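Local atomic coordinates of protein adenylyltransferase VopS (Vibrio parahaemolyticus, PDB entry 3LET), a protein that transfers AMP from ATP to a threonine of the host Rho GTPases RhoA, Rac and Cdc42, preventing effector binding and so inhibiting actin assembly. Residues A[285-288]-A[289-293]. Sequence-based numbering, arbitrary orientation.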
loop_
_atom_site.group_PDB
_atom_site.type_symbol
_atom_site.label_atom_id
_atom_site.label_comp_id
_atom_site.label_asym_id
_atom_site.label_seq_id
_atom_site.Cartn_x
_atom_site.Cartn_y
_atom_site.Cartn_z
ATOM N N GLY A 285 3.407 -13.103 -3.014
ATOM C CA GLY A 285 2.895 -13.240 -4.379
ATOM C C GLY A 285 2.910 -14.690 -4.839
ATOM O O GLY A 285 1.934 -15.205 -5.419
ATOM N N ARG A 286 4.013 -15.369 -4.573
ATOM C CA ARG A 286 4.107 -16.811 -4.896
ATOM C C ARG A 286 3.177 -17.660 -4.052
ATOM O O ARG A 286 2.579 -18.601 -4.546
ATOM C CB ARG A 286 5.551 -17.287 -4.726
ATOM C CG ARG A 286 6.470 -16.588 -5.710
ATOM C CD ARG A 286 7.800 -17.316 -5.937
ATOM N NE ARG A 286 8.601 -16.538 -6.894
ATOM C CZ ARG A 286 9.381 -15.531 -6.543
ATOM N NH1 ARG A 286 9.512 -15.223 -5.258
ATOM N NH2 ARG A 286 10.038 -14.838 -7.463
ATOM N N MET A 287 3.040 -17.334 -2.770
ATOM C CA MET A 287 2.107 -18.092 -1.940
ATOM C C MET A 287 0.677 -17.886 -2.460
ATOM O O MET A 287 -0.091 -18.849 -2.560
ATOM C CB MET A 287 2.253 -17.678 -0.467
ATOM C CG MET A 287 1.183 -18.232 0.468
ATOM S SD MET A 287 1.393 -20.028 0.711
ATOM C CE MET A 287 2.790 -20.038 1.861
ATOM N N LEU A 288 0.275 -16.649 -2.795
ATOM C CA LEU A 288 -1.111 -16.474 -3.308
ATOM C C LEU A 288 -1.329 -17.156 -4.667
ATOM O O LEU A 288 -2.409 -17.677 -4.939
ATOM C CB LEU A 288 -1.531 -14.993 -3.421
ATOM C CG LEU A 288 -1.569 -14.273 -2.066
ATOM C CD1 LEU A 288 -2.031 -12.833 -2.288
ATOM C CD2 LEU A 288 -2.491 -14.942 -1.079
ATOM N N TYR A 289 -0.311 -17.145 -5.517
ATOM C CA TYR A 289 -0.408 -17.818 -6.813
ATOM C C TYR A 289 -0.665 -19.303 -6.563
ATOM O O TYR A 289 -1.577 -19.886 -7.172
ATOM C CB TYR A 289 0.902 -17.654 -7.597
ATOM C CG TYR A 289 0.926 -18.470 -8.891
ATOM C CD1 TYR A 289 0.252 -18.014 -10.032
ATOM C CD2 TYR A 289 1.627 -19.677 -8.961
ATOM C CE1 TYR A 289 0.273 -18.734 -11.227
ATOM C CE2 TYR A 289 1.647 -20.435 -10.172
ATOM C CZ TYR A 289 0.977 -19.951 -11.283
ATOM O OH TYR A 289 0.988 -20.702 -12.449
ATOM N N ALA A 290 0.152 -19.910 -5.693
ATOM C CA ALA A 290 0.028 -21.343 -5.384
ATOM C C ALA A 290 -1.319 -21.670 -4.764
ATOM O O ALA A 290 -1.931 -22.666 -5.111
ATOM C CB ALA A 290 1.143 -21.814 -4.452
ATOM N N ILE A 291 -1.784 -20.866 -3.819
ATOM C CA ILE A 291 -3.074 -21.157 -3.212
ATOM C C ILE A 291 -4.167 -21.097 -4.270
ATOM O O ILE A 291 -5.035 -21.971 -4.316
ATOM C CB ILE A 291 -3.406 -20.167 -2.097
ATOM C CG1 ILE A 291 -2.407 -20.322 -0.938
ATOM C CG2 ILE A 291 -4.846 -20.359 -1.602
ATOM C CD1 ILE A 291 -2.460 -19.100 0.035
ATOM N N ALA A 292 -4.141 -20.063 -5.108
ATOM C CA ALA A 292 -5.158 -19.941 -6.169
ATOM C C ALA A 292 -5.107 -21.170 -7.082
ATOM O O ALA A 292 -6.135 -21.738 -7.457
ATOM C CB ALA A 292 -4.962 -18.648 -6.996
ATOM N N GLU A 293 -3.901 -21.597 -7.417
ATOM C CA GLU A 293 -3.745 -22.751 -8.307
ATOM C C GLU A 293 -4.329 -24.003 -7.668
ATOM O O GLU A 293 -5.005 -24.807 -8.335
ATOM C CB GLU A 293 -2.275 -23.010 -8.600
ATOM C CG GLU A 293 -1.645 -22.020 -9.553
ATOM C CD GLU A 293 -2.109 -22.265 -10.978
ATOM O OE1 GLU A 293 -1.610 -23.219 -11.617
ATOM O OE2 GLU A 293 -2.979 -21.514 -11.447
#
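Gly285 O accepts the amide hydrogen of Tyr289 at an N-to-O distance of 3.0 Å, the first of four i to i+4 bonds that join 285-288 to 289-293; Gly285 is buried and, having no side chain, adds no bulk there. Arg286 O receives Ala290 N at 3.0 Å in a nearly straight bond (167°), and the Ala290 methyl rests 3.5 Å from that same oxygen, compact enough for helix 168-179 to pack against it. The guanidinium group of Arg286 heads off the helix to a salt bridge with Glu307. Met287 O accepts the amide of Ile291 (2.9 Å), and the Met287 side chain also reaches one turn on: with CG anti to the backbone N (chi1 171°) and two further bends, the flexible thioether lies obliquely against Ile291, CG standing 3.8 Å from Ile291 CD1. Leu194 of helix 184-199 packs on both residues. Leu288 O takes Ala292 N, while Leu288 CD2 brushes Ile291 CD1 at 4.3 Å and the branched end fills the interface with helices 207-217 and 260-274. Beyond, Glu293 CG lies 3.7 Å above one face of the Tyr289 ring, near its rim, and both polar ends are tied to Asn300. These are regular, largely buried alpha-helical turns of the mainly helical Fic fold, in helix 281-295, whose start carries the glycine-rich end of the Fic motif; Arg286, the motif's closing arginine, probably contacts ATP, as inferred from relatives.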